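Local coordinates for protein sarcosine oxidase (PDB 1Y56) that probably oxidises L-proline with bound FAD, serving as the beta subunit of an L-proline dehydrogenase complex that also carries FMN, at residues V61-K65 with Q107-V112; V112-I117 with A136-P141; P219-H225 with G306-P312; S314-I318 with I329-S334. All blocks are in the same frame, centred on the assembly; numbering follows the deposited sequence.

In the fold
The four contacts run from the periphery of an FAD-dependent oxidoreductase to its cofactor. Contact 4 is buried and lies in the sheet that carries the Rossmann-type dinucleotide fold; contact 3 belongs to the separate eight-stranded sheet, touches contact 4 through A309 and S334, and meets the same FAD. Contact 2 reaches the other outermost strand of that second sheet, about 29 Å from contact 3 between centres. Contact 1, partly buried, joins two helices and hands V112 on to contact 2. Chemistry follows place: apolar packing with a more exposed lysine in contact 1, backbone pairing in contacts 2 and 3, with ring stacking added in contact 3, and a phenylalanine between apolar side chains and FAD in contact 4.

Contact 1. Residues V61-K65 with Q107-V112; sequences VRVMK and QNKFGV
V61 of helix 58-78 packs against F110 and V112 just where helix 94-109 ends in a Schellman motif, a worked example of a helix terminus docked by an apolar side and a polar one. G111, at positive phi (84°), is the C-prime residue: its N bonds to N108 O, and V112 N reaches back to Q107 O. The tightly packed side centres on buried V61, Q107 and V112, with F110 CB at its margin. With CG1 of V61 anti to the backbone N (chi1 162°), that methyl lies 3.8 Å from V112 CG2 and 3.9 Å from F110 CB. The other methyl, V61 CG2, meets Q107 CG at 4.0 Å, the two side chains crossing at about a right angle; the amide of Q107 is engaged by T114 and by F55 O. The outer side is looser and partly exposed. There R62 bends so that its CD approaches F110 CD1 obliquely at 3.6 Å, while its guanidinium forms a salt bridge with E58. K65 slides past V112 in the opposite direction, its CB 4.0 Å from V112 CG2, and carries its CE beside the carbonyl of F110. Trading K65 for an alanine would probably leave G111 O without its ammonium donor and uncover the carbonyl of F110. That bond, K65 NZ to G111 O, measures 2.9 Å, and the nitrogen sits 31° out of the carbonyl plane.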
# COMPACT_ATOMS: atom_id res chain seq x y z
N VAL B 61 -34.21 36.78 40.72
CA VAL B 61 -33.70 37.12 42.03
C VAL B 61 -34.29 36.20 43.09
O VAL B 61 -33.56 35.74 43.99
CB VAL B 61 -33.95 38.60 42.36
CG1 VAL B 61 -33.82 38.87 43.85
CG2 VAL B 61 -32.99 39.49 41.56
N ARG B 62 -35.58 35.91 42.98
CA ARG B 62 -36.24 34.99 43.91
C ARG B 62 -35.71 33.57 43.74
O ARG B 62 -35.37 32.91 44.72
CB ARG B 62 -37.77 35.01 43.77
CG ARG B 62 -38.40 36.37 43.55
CD ARG B 62 -39.58 36.62 44.47
NE ARG B 62 -40.38 35.42 44.70
CZ ARG B 62 -41.56 35.18 44.15
NH1 ARG B 62 -42.10 36.05 43.30
NH2 ARG B 62 -42.21 34.05 44.42
N VAL B 63 -35.62 33.12 42.49
CA VAL B 63 -35.08 31.81 42.18
C VAL B 63 -33.64 31.63 42.71
O VAL B 63 -33.32 30.62 43.32
CB VAL B 63 -35.15 31.53 40.67
CG1 VAL B 63 -34.42 30.25 40.31
CG2 VAL B 63 -36.59 31.47 40.21
N MET B 64 -32.79 32.63 42.50
CA MET B 64 -31.41 32.56 42.97
C MET B 64 -31.27 32.68 44.50
O MET B 64 -30.40 32.03 45.10
CB MET B 64 -30.52 33.57 42.24
CG MET B 64 -30.14 33.10 40.84
SD MET B 64 -29.74 31.32 40.74
CE MET B 64 -28.28 31.25 41.80
N LYS B 65 -32.12 33.50 45.11
CA LYS B 65 -32.19 33.55 46.57
C LYS B 65 -32.49 32.15 47.07
O LYS B 65 -31.79 31.61 47.93
CB LYS B 65 -33.29 34.52 47.03
CG LYS B 65 -33.21 34.84 48.53
CD LYS B 65 -34.58 34.90 49.21
CE LYS B 65 -34.61 35.95 50.34
NZ LYS B 65 -33.53 35.87 51.38
N GLN B 107 -33.22 43.87 43.75
CA GLN B 107 -32.61 42.78 44.52
C GLN B 107 -33.03 42.81 45.99
O GLN B 107 -33.49 41.80 46.53
CB GLN B 107 -31.08 42.83 44.43
CG GLN B 107 -30.52 42.12 43.22
CD GLN B 107 -29.20 42.71 42.75
OE1 GLN B 107 -28.30 42.96 43.54
NE2 GLN B 107 -29.09 42.92 41.46
N ASN B 108 -32.88 43.98 46.61
CA ASN B 108 -33.27 44.16 48.00
C ASN B 108 -34.72 43.81 48.31
O ASN B 108 -34.96 43.00 49.21
CB ASN B 108 -32.91 45.57 48.50
CG ASN B 108 -31.41 45.78 48.61
OD1 ASN B 108 -30.93 46.90 48.45
ND2 ASN B 108 -30.66 44.72 48.86
N LYS B 109 -35.67 44.36 47.55
CA LYS B 109 -37.11 44.10 47.72
C LYS B 109 -37.38 42.63 47.97
O LYS B 109 -38.20 42.28 48.80
CB LYS B 109 -37.95 44.56 46.50
CG LYS B 109 -37.70 46.00 45.98
CD LYS B 109 -38.58 47.09 46.67
CE LYS B 109 -37.92 48.51 46.68
NZ LYS B 109 -38.09 49.29 45.39
N PHE B 110 -36.66 41.78 47.25
CA PHE B 110 -36.89 40.36 47.31
C PHE B 110 -35.90 39.59 48.17
O PHE B 110 -35.74 38.38 48.03
CB PHE B 110 -37.03 39.81 45.89
CG PHE B 110 -38.14 40.46 45.14
CD1 PHE B 110 -39.46 40.09 45.36
CD2 PHE B 110 -37.87 41.51 44.25
CE1 PHE B 110 -40.52 40.72 44.69
CE2 PHE B 110 -38.92 42.16 43.57
CZ PHE B 110 -40.25 41.76 43.79
N GLY B 111 -35.26 40.30 49.09
CA GLY B 111 -34.48 39.67 50.14
C GLY B 111 -33.06 39.29 49.76
O GLY B 111 -32.45 38.41 50.38
N VAL B 112 -32.52 39.95 48.75
CA VAL B 112 -31.12 39.79 48.41
C VAL B 112 -30.42 41.08 48.82
O VAL B 112 -30.51 42.09 48.10
CB VAL B 112 -30.92 39.44 46.93
CG1 VAL B 112 -29.45 39.56 46.52
CG2 VAL B 112 -31.45 38.03 46.65

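Contact 2. Residues V112-I117 with A136-P141; sequences VPTKLI and AASWNP
An antiparallel strand pair at one margin of the eight-stranded sheet joins K115 and I117 to W139 and A137, illustrating how a short outer strand is secured chiefly by its backbone. K115 N gives to W139 O at 2.8 Å and W139 N returns a bond to K115 O at 2.9 Å. The second hydrogen-bonded pair, I117 with A137, repeats the exchange; here A137 N approaches I117 O from 34° outside the carbonyl plane, whereas the other three bonds are nearly aligned with their C=O groups. Between them L116 faces S138 as a non-hydrogen-bonded pair.

K115, I117, A137 and W139 share one face. The indole leaves its backbone with CG anti to N (chi1 168°) and runs beside the K115 chain, both pointing the same way, so that K115 CE comes to the ring edge 3.6 Å from W139 CD1. From the next pair along, I117 CD1 packs 3.8 Å from W139 CB. On the other face L116 CD2 touches A136 CB at 3.7 Å, and T114 CG2 lies 3.5 Å from S138 OG, a hydroxyl that is hydrogen-bonded to Q54. Just upstream an inverse gamma turn centred on P113, closed by T114 N to V112 O, swings the chain from the preceding helix into the strand.

Strand 136-140 pairs on its far side with strand 87-91, through A136 to L91 and S138 to F89. Helix 94-109 covers T114, L116 and S138 with I104, and F100 adds to the cover of S138.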
# COMPACT_ATOMS: atom_id res chain seq x y z
N VAL B 112 -32.52 39.95 48.75
CA VAL B 112 -31.12 39.79 48.41
C VAL B 112 -30.42 41.08 48.82
O VAL B 112 -30.51 42.09 48.10
CB VAL B 112 -30.92 39.44 46.93
CG1 VAL B 112 -29.45 39.56 46.52
CG2 VAL B 112 -31.45 38.03 46.65
N PRO B 113 -29.72 41.06 49.97
CA PRO B 113 -29.20 42.27 50.58
C PRO B 113 -27.90 42.75 49.94
O PRO B 113 -26.86 42.79 50.60
CB PRO B 113 -28.98 41.85 52.04
CG PRO B 113 -28.66 40.42 51.97
CD PRO B 113 -29.35 39.85 50.75
N THR B 114 -27.96 43.13 48.67
CA THR B 114 -26.80 43.69 47.97
C THR B 114 -26.57 45.14 48.40
O THR B 114 -27.53 45.87 48.63
CB THR B 114 -27.00 43.61 46.44
OG1 THR B 114 -27.48 42.31 46.07
CG2 THR B 114 -25.70 43.91 45.69
N LYS B 115 -25.31 45.55 48.53
CA LYS B 115 -24.97 46.95 48.80
C LYS B 115 -24.24 47.56 47.62
O LYS B 115 -23.43 46.90 46.98
CB LYS B 115 -24.05 47.09 50.03
CG LYS B 115 -24.35 46.18 51.21
CD LYS B 115 -23.43 46.48 52.38
CE LYS B 115 -22.02 45.98 52.16
NZ LYS B 115 -21.15 46.21 53.33
N LEU B 116 -24.52 48.84 47.35
CA LEU B 116 -23.63 49.64 46.51
C LEU B 116 -22.45 50.03 47.40
O LEU B 116 -22.65 50.53 48.51
CB LEU B 116 -24.36 50.90 46.03
CG LEU B 116 -24.15 51.53 44.65
CD1 LEU B 116 -24.07 53.06 44.76
CD2 LEU B 116 -22.92 50.99 43.95
N ILE B 117 -21.23 49.79 46.96
CA ILE B 117 -20.11 50.14 47.81
C ILE B 117 -19.04 51.02 47.19
O ILE B 117 -19.03 51.29 46.00
CB ILE B 117 -19.43 48.90 48.45
CG1 ILE B 117 -18.74 48.04 47.38
CG2 ILE B 117 -20.42 48.13 49.36
CD1 ILE B 117 -17.61 47.18 47.90
N ALA B 136 -17.67 53.03 41.98
CA ALA B 136 -18.40 52.29 42.99
C ALA B 136 -18.32 50.82 42.61
O ALA B 136 -17.76 50.46 41.58
CB ALA B 136 -19.85 52.76 43.06
N ALA B 137 -18.87 49.95 43.46
CA ALA B 137 -18.96 48.55 43.11
C ALA B 137 -20.21 47.99 43.72
O ALA B 137 -20.64 48.44 44.79
CB ALA B 137 -17.75 47.78 43.62
N SER B 138 -20.81 47.04 43.03
CA SER B 138 -21.96 46.33 43.56
C SER B 138 -21.44 45.10 44.28
O SER B 138 -20.71 44.28 43.70
CB SER B 138 -22.90 45.93 42.44
OG SER B 138 -24.06 45.37 42.98
N TRP B 139 -21.81 44.98 45.55
CA TRP B 139 -21.28 43.93 46.41
C TRP B 139 -22.40 43.17 47.10
O TRP B 139 -23.28 43.77 47.69
CB TRP B 139 -20.35 44.55 47.45
CG TRP B 139 -19.96 43.64 48.57
CD1 TRP B 139 -20.30 43.76 49.88
CD2 TRP B 139 -19.14 42.46 48.48
NE1 TRP B 139 -19.76 42.74 50.62
CE2 TRP B 139 -19.04 41.93 49.78
CE3 TRP B 139 -18.49 41.81 47.43
CZ2 TRP B 139 -18.31 40.76 50.06
CZ3 TRP B 139 -17.76 40.65 47.71
CH2 TRP B 139 -17.68 40.14 49.01
N ASN B 140 -22.37 41.84 47.01
CA ASN B 140 -23.22 41.01 47.86
C ASN B 140 -22.41 39.89 48.49
O ASN B 140 -21.83 39.06 47.77
CB ASN B 140 -24.42 40.44 47.10
CG ASN B 140 -25.36 39.64 47.99
OD1 ASN B 140 -26.41 40.12 48.41
ND2 ASN B 140 -24.99 38.41 48.29
N PRO B 141 -22.37 39.85 49.83
CA PRO B 141 -21.51 38.87 50.51
C PRO B 141 -22.06 37.43 50.54
O PRO B 141 -21.33 36.52 50.90
CB PRO B 141 -21.36 39.44 51.92
CG PRO B 141 -22.60 40.26 52.14
CD PRO B 141 -23.11 40.69 50.78

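Contact 3. Residues P219-H225 with G306-P312. With FAD (flavin-adenine dinucleotide), chain I.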
# COMPACT_ATOMS: atom_id res chain seq x y z
N PRO B 219 -36.06 28.53 20.55
CA PRO B 219 -34.76 28.76 19.96
C PRO B 219 -33.66 28.69 21.01
O PRO B 219 -33.57 29.54 21.89
CB PRO B 219 -34.88 30.17 19.37
CG PRO B 219 -35.92 30.84 20.19
CD PRO B 219 -36.85 29.78 20.67
N ILE B 220 -32.84 27.65 20.93
CA ILE B 220 -31.72 27.50 21.84
C ILE B 220 -30.49 27.17 21.01
O ILE B 220 -30.43 26.09 20.42
CB ILE B 220 -31.97 26.40 22.90
CG1 ILE B 220 -33.23 26.69 23.71
CG2 ILE B 220 -30.77 26.26 23.83
CD1 ILE B 220 -33.65 25.55 24.62
N GLU B 221 -29.53 28.08 20.95
CA GLU B 221 -28.35 27.88 20.11
C GLU B 221 -27.08 27.70 20.93
O GLU B 221 -26.86 28.45 21.89
CB GLU B 221 -28.14 29.06 19.16
CG GLU B 221 -29.24 29.36 18.14
CD GLU B 221 -29.69 28.14 17.34
OE1 GLU B 221 -30.88 28.11 16.96
OE2 GLU B 221 -28.87 27.22 17.11
N PRO B 222 -26.22 26.73 20.55
CA PRO B 222 -24.92 26.61 21.23
C PRO B 222 -23.96 27.69 20.76
O PRO B 222 -23.76 27.88 19.56
CB PRO B 222 -24.43 25.23 20.81
CG PRO B 222 -25.04 25.00 19.49
CD PRO B 222 -26.37 25.71 19.49
N TYR B 223 -23.37 28.41 21.72
CA TYR B 223 -22.35 29.41 21.42
C TYR B 223 -21.06 29.09 22.12
O TYR B 223 -21.05 28.59 23.24
CB TYR B 223 -22.77 30.80 21.86
CG TYR B 223 -23.75 31.45 20.92
CD1 TYR B 223 -23.33 32.37 19.97
CD2 TYR B 223 -25.11 31.12 20.99
CE1 TYR B 223 -24.24 32.97 19.10
CE2 TYR B 223 -26.03 31.71 20.14
CZ TYR B 223 -25.59 32.63 19.20
OH TYR B 223 -26.51 33.20 18.35
N LYS B 224 -19.97 29.41 21.45
CA LYS B 224 -18.67 29.15 22.01
C LYS B 224 -18.26 30.27 22.93
O LYS B 224 -18.03 31.39 22.48
CB LYS B 224 -17.65 28.99 20.89
CG LYS B 224 -16.36 28.36 21.38
CD LYS B 224 -15.54 27.79 20.23
CE LYS B 224 -14.62 28.83 19.60
NZ LYS B 224 -13.70 28.14 18.66
N HIS B 225 -18.20 29.97 24.23
CA HIS B 225 -17.53 30.83 25.21
C HIS B 225 -16.22 30.19 25.68
O HIS B 225 -16.02 28.98 25.48
CB HIS B 225 -18.45 31.20 26.37
CG HIS B 225 -19.41 32.31 26.03
ND1 HIS B 225 -20.52 32.11 25.22
CD2 HIS B 225 -19.40 33.63 26.33
CE1 HIS B 225 -21.16 33.26 25.07
NE2 HIS B 225 -20.50 34.19 25.73
N GLY B 306 -16.42 26.08 25.97
CA GLY B 306 -17.65 25.37 26.29
C GLY B 306 -18.85 26.10 25.72
O GLY B 306 -18.74 27.23 25.22
N TYR B 307 -20.00 25.45 25.81
CA TYR B 307 -21.23 26.01 25.25
C TYR B 307 -21.97 26.90 26.24
O TYR B 307 -22.12 26.55 27.41
CB TYR B 307 -22.17 24.88 24.82
CG TYR B 307 -21.56 23.84 23.92
CD1 TYR B 307 -20.63 24.19 22.94
CD2 TYR B 307 -21.95 22.51 24.02
CE1 TYR B 307 -20.08 23.22 22.11
CE2 TYR B 307 -21.41 21.55 23.20
CZ TYR B 307 -20.48 21.90 22.24
OH TYR B 307 -19.95 20.93 21.42
N TYR B 308 -22.41 28.06 25.78
CA TYR B 308 -23.55 28.69 26.40
C TYR B 308 -24.69 28.18 25.52
O TYR B 308 -24.57 28.17 24.30
CB TYR B 308 -23.48 30.20 26.28
CG TYR B 308 -22.70 30.95 27.35
CD1 TYR B 308 -21.74 30.32 28.17
CD2 TYR B 308 -22.91 32.33 27.52
CE1 TYR B 308 -21.02 31.05 29.14
CE2 TYR B 308 -22.20 33.07 28.46
CZ TYR B 308 -21.26 32.43 29.27
OH TYR B 308 -20.58 33.20 30.20
N ALA B 309 -25.78 27.72 26.13
CA ALA B 309 -26.99 27.41 25.39
C ALA B 309 -27.90 28.63 25.46
O ALA B 309 -28.67 28.79 26.41
CB ALA B 309 -27.68 26.19 25.93
N LYS B 310 -27.78 29.51 24.45
CA LYS B 310 -28.44 30.81 24.45
C LYS B 310 -29.88 30.81 23.93
O LYS B 310 -30.18 30.16 22.93
CB LYS B 310 -27.61 31.82 23.65
CG LYS B 310 -26.50 32.50 24.45
CD LYS B 310 -25.95 33.75 23.76
CE LYS B 310 -26.97 34.90 23.72
NZ LYS B 310 -26.45 36.09 22.99
N THR B 311 -30.75 31.55 24.61
CA THR B 311 -32.05 31.95 24.07
C THR B 311 -32.03 33.44 23.75
O THR B 311 -31.15 34.16 24.22
CB THR B 311 -33.20 31.68 25.04
OG1 THR B 311 -32.98 32.42 26.25
CG2 THR B 311 -33.33 30.19 25.35
N PRO B 312 -33.01 33.92 22.96
CA PRO B 312 -33.07 35.33 22.57
C PRO B 312 -33.14 36.31 23.73
O PRO B 312 -32.76 37.48 23.57
CB PRO B 312 -34.35 35.41 21.74
CG PRO B 312 -34.54 34.05 21.24
CD PRO B 312 -34.10 33.15 22.34
PA FAD I . -24.91 20.22 30.39
O1A FAD I . -24.35 20.41 29.02
O2A FAD I . -23.96 20.29 31.57
O5B FAD I . -25.75 18.86 30.42
C5B FAD I . -26.43 18.39 29.26
C4B FAD I . -26.06 16.93 29.11
O4B FAD I . -26.96 16.31 28.20
C3B FAD I . -24.65 16.73 28.54
O3B FAD I . -23.82 16.09 29.52
C2B FAD I . -24.86 15.87 27.31
O2B FAD I . -23.98 14.75 27.23
C1B FAD I . -26.24 15.31 27.50
N9A FAD I . -26.87 14.95 26.21
C8A FAD I . -26.93 15.68 25.08
N7A FAD I . -27.57 14.96 24.14
C5A FAD I . -27.92 13.78 24.69
C6A FAD I . -28.60 12.65 24.23
N6A FAD I . -29.07 12.61 22.95
N1A FAD I . -28.78 11.61 25.06
C2A FAD I . -28.32 11.63 26.33
N3A FAD I . -27.67 12.70 26.80
C4A FAD I . -27.47 13.78 26.00
N1 FAD I . -22.96 28.77 34.85
C2 FAD I . -23.02 29.30 36.09
O2 FAD I . -24.08 29.23 36.72
N3 FAD I . -21.96 29.92 36.65
C4 FAD I . -20.77 30.03 36.03
O4 FAD I . -19.80 30.60 36.58
C4X FAD I . -20.64 29.51 34.74
N5 FAD I . -19.48 29.59 34.04
C5X FAD I . -19.39 29.05 32.79
C6 FAD I . -18.18 29.15 32.10
C7 FAD I . -18.05 28.61 30.82
C7M FAD I . -16.73 28.72 30.09
C8 FAD I . -19.15 27.97 30.23
C8M FAD I . -19.07 27.38 28.88
C9 FAD I . -20.36 27.88 30.92
C9A FAD I . -20.50 28.41 32.20
N10 FAD I . -21.68 28.30 32.84
C10 FAD I . -21.82 28.84 34.14
C1' FAD I . -22.81 27.65 32.18
C2' FAD I . -23.09 26.31 32.80
O2' FAD I . -22.00 25.45 32.47
C3' FAD I . -24.35 25.75 32.18
O3' FAD I . -25.42 26.70 32.35
C4' FAD I . -24.72 24.44 32.85
O4' FAD I . -23.65 23.48 32.74
C5' FAD I . -25.97 23.86 32.23
O5' FAD I . -26.08 22.55 32.77
P FAD I . -26.94 21.47 31.98
O1P FAD I . -28.22 22.14 31.57
O2P FAD I . -26.94 20.22 32.82
O3P FAD I . -26.06 21.32 30.64
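Y308 and H225 lie ring on ring, neighbours on one face of the antiparallel pair formed by strands 221-230 and 299-310. The stack is face to face with planes 12° apart, though its exact spacing is doubtful. Y308 CG sits beside the backbone N (chi1 -86°), which lays the ring against H225 with its edge at the flavin. On the same face K310 CD rests over the Y223 ring, a CH-pi contact 4.3 Å from its centroid; the ammonium adds at most a weak cation-pi attraction. Apolar contacts gather where strand 221-230 begins and 299-310 ends: I220 CG2 meets A309 CB at 3.7 Å and P219 CG meets P312 CG at 3.6 Å. Between the segments the hydrogen bonds are all backbone ones: E221 with K310, Y223 with Y308, and H225 with G306 each exchange two. K224, on the opposite face, sends its charge to D273. Cofactor contacts form the last group. Y308 CE1 lies 3.7 Å from FAD C9, and G306, having no side chain, lets FAD C8M come within 3.4 Å of G306 C. A serine in place of Y308 would probably leave one face of H225 without its stacking partner and open a gap beside FAD C9. The chemistry implies that the dimethylbenzene end of the flavin is met here largely by van der Waals contact, from the Y308 ring edge and the G306-Y307 backbone, with H225 stacked on that ring's face.

Contact 4. Residues S314-I318 with I329-S334. With FAD (flavin-adenine dinucleotide), chain I.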
# COMPACT_ATOMS: atom_id res chain seq x y z
N SER B 314 -31.82 35.42 26.90
CA SER B 314 -30.90 34.92 27.92
C SER B 314 -31.54 34.29 29.16
O SER B 314 -30.92 34.25 30.22
CB SER B 314 -29.93 36.01 28.36
OG SER B 314 -28.97 36.25 27.34
N ASN B 315 -32.77 33.79 29.03
CA ASN B 315 -33.45 33.05 30.08
C ASN B 315 -33.77 31.64 29.60
O ASN B 315 -34.05 31.44 28.43
CB ASN B 315 -34.74 33.74 30.50
CG ASN B 315 -34.50 34.91 31.43
OD1 ASN B 315 -34.38 34.74 32.65
ND2 ASN B 315 -34.44 36.11 30.87
N PRO B 316 -33.73 30.65 30.51
CA PRO B 316 -34.05 29.30 30.08
C PRO B 316 -35.50 29.10 29.67
O PRO B 316 -36.33 29.98 29.87
CB PRO B 316 -33.74 28.47 31.32
CG PRO B 316 -33.85 29.43 32.45
CD PRO B 316 -33.36 30.70 31.93
N ALA B 317 -35.77 27.94 29.07
CA ALA B 317 -37.12 27.45 28.85
C ALA B 317 -37.34 26.30 29.81
O ALA B 317 -36.75 25.22 29.66
CB ALA B 317 -37.30 26.99 27.43
N ILE B 318 -38.18 26.55 30.81
CA ILE B 318 -38.47 25.59 31.85
C ILE B 318 -39.97 25.52 31.95
O ILE B 318 -40.61 26.48 32.35
CB ILE B 318 -37.84 26.01 33.19
CG1 ILE B 318 -36.32 26.18 33.03
CG2 ILE B 318 -38.19 24.99 34.28
CD1 ILE B 318 -35.64 26.92 34.17
N ILE B 329 -39.32 20.66 29.62
CA ILE B 329 -38.06 21.20 29.19
C ILE B 329 -37.46 22.04 30.32
O ILE B 329 -38.18 22.78 31.00
CB ILE B 329 -38.20 21.99 27.84
CG1 ILE B 329 -36.82 22.25 27.21
CG2 ILE B 329 -39.02 23.26 28.03
CD1 ILE B 329 -36.85 22.67 25.75
N ALA B 330 -36.16 21.86 30.53
CA ALA B 330 -35.35 22.71 31.40
C ALA B 330 -34.01 22.93 30.72
O ALA B 330 -33.04 22.22 31.02
CB ALA B 330 -35.16 22.06 32.75
N ALA B 331 -33.95 23.89 29.80
CA ALA B 331 -32.78 24.08 28.94
C ALA B 331 -32.62 25.51 28.43
O ALA B 331 -33.59 26.25 28.30
CB ALA B 331 -32.85 23.11 27.76
N GLY B 332 -31.38 25.90 28.14
CA GLY B 332 -31.09 27.22 27.60
C GLY B 332 -30.71 28.21 28.67
O GLY B 332 -31.21 29.32 28.72
N PHE B 333 -29.78 27.82 29.54
CA PHE B 333 -29.48 28.64 30.71
C PHE B 333 -28.54 29.81 30.42
O PHE B 333 -28.24 30.62 31.30
CB PHE B 333 -29.01 27.76 31.85
CG PHE B 333 -30.07 26.81 32.36
CD1 PHE B 333 -31.04 27.25 33.26
CD2 PHE B 333 -30.11 25.49 31.92
CE1 PHE B 333 -32.04 26.37 33.73
CE2 PHE B 333 -31.11 24.61 32.38
CZ PHE B 333 -32.07 25.05 33.29
N SER B 334 -28.11 29.91 29.17
CA SER B 334 -27.45 31.11 28.68
C SER B 334 -26.31 31.60 29.58
O SER B 334 -26.12 32.80 29.73
CB SER B 334 -28.47 32.23 28.45
OG SER B 334 -29.65 31.75 27.82
PA FAD I . -24.91 20.22 30.39
O1A FAD I . -24.35 20.41 29.02
O2A FAD I . -23.96 20.29 31.57
O5B FAD I . -25.75 18.86 30.42
C5B FAD I . -26.43 18.39 29.26
C4B FAD I . -26.06 16.93 29.11
O4B FAD I . -26.96 16.31 28.20
C3B FAD I . -24.65 16.73 28.54
O3B FAD I . -23.82 16.09 29.52
C2B FAD I . -24.86 15.87 27.31
O2B FAD I . -23.98 14.75 27.23
C1B FAD I . -26.24 15.31 27.50
N9A FAD I . -26.87 14.95 26.21
C8A FAD I . -26.93 15.68 25.08
N7A FAD I . -27.57 14.96 24.14
C5A FAD I . -27.92 13.78 24.69
C6A FAD I . -28.60 12.65 24.23
N6A FAD I . -29.07 12.61 22.95
N1A FAD I . -28.78 11.61 25.06
C2A FAD I . -28.32 11.63 26.33
N3A FAD I . -27.67 12.70 26.80
C4A FAD I . -27.47 13.78 26.00
N1 FAD I . -22.96 28.77 34.85
C2 FAD I . -23.02 29.30 36.09
O2 FAD I . -24.08 29.23 36.72
N3 FAD I . -21.96 29.92 36.65
C4 FAD I . -20.77 30.03 36.03
O4 FAD I . -19.80 30.60 36.58
C4X FAD I . -20.64 29.51 34.74
N5 FAD I . -19.48 29.59 34.04
C5X FAD I . -19.39 29.05 32.79
C6 FAD I . -18.18 29.15 32.10
C7 FAD I . -18.05 28.61 30.82
C7M FAD I . -16.73 28.72 30.09
C8 FAD I . -19.15 27.97 30.23
C8M FAD I . -19.07 27.38 28.88
C9 FAD I . -20.36 27.88 30.92
C9A FAD I . -20.50 28.41 32.20
N10 FAD I . -21.68 28.30 32.84
C10 FAD I . -21.82 28.84 34.14
C1' FAD I . -22.81 27.65 32.18
C2' FAD I . -23.09 26.31 32.80
O2' FAD I . -22.00 25.45 32.47
C3' FAD I . -24.35 25.75 32.18
O3' FAD I . -25.42 26.70 32.35
C4' FAD I . -24.72 24.44 32.85
O4' FAD I . -23.65 23.48 32.74
C5' FAD I . -25.97 23.86 32.23
O5' FAD I . -26.08 22.55 32.77
P FAD I . -26.94 21.47 31.98
O1P FAD I . -28.22 22.14 31.57
O2P FAD I . -26.94 20.22 32.82
O3P FAD I . -26.06 21.32 30.64
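F333 reaches across to P316 and I318 while its opposite flank borders FAD, so one side chain serves both the strand pair and the cofactor. Its CB lies 3.8 Å from FAD O3'. With CG beside the backbone N (chi1 -65°), the ring is carried back over the neighbouring segment, which the bond out of CA itself leaves behind. CD1 then meets P316 CB at 3.5 Å, and CE1 is shared between that proline and I318 CD1, the latter at 3.7 Å. CZ, at the tip, reaches I318 CD1 more loosely. Along the other rim CD2 and CE2 come obliquely toward the phosphate atom FAD O1P, each at 3.9 Å, and V16, M340 and V344 add apolar cover.

The backbones are tied by A317 and A331, with A317 N to A331 O at 2.9 Å and A331 N to A317 O at 3.1 Å. Beyond this pair the chain turns at G332, whose positive phi of 95° calls for glycine. S334 OG bonds back to G332 O at 3.0 Å, approaching from above the carbonyl plane, and adds weak bonds to A309 O and T311 N.

A330 packs on I20 of helix 15-26, whose first turn overlaps a probable GxGxxG motif. Strand 327-331 runs parallel to 196-199, itself parallel to 8-11; with F333 at FAD, this is consistent with a Rossmann-type FAD-binding fold.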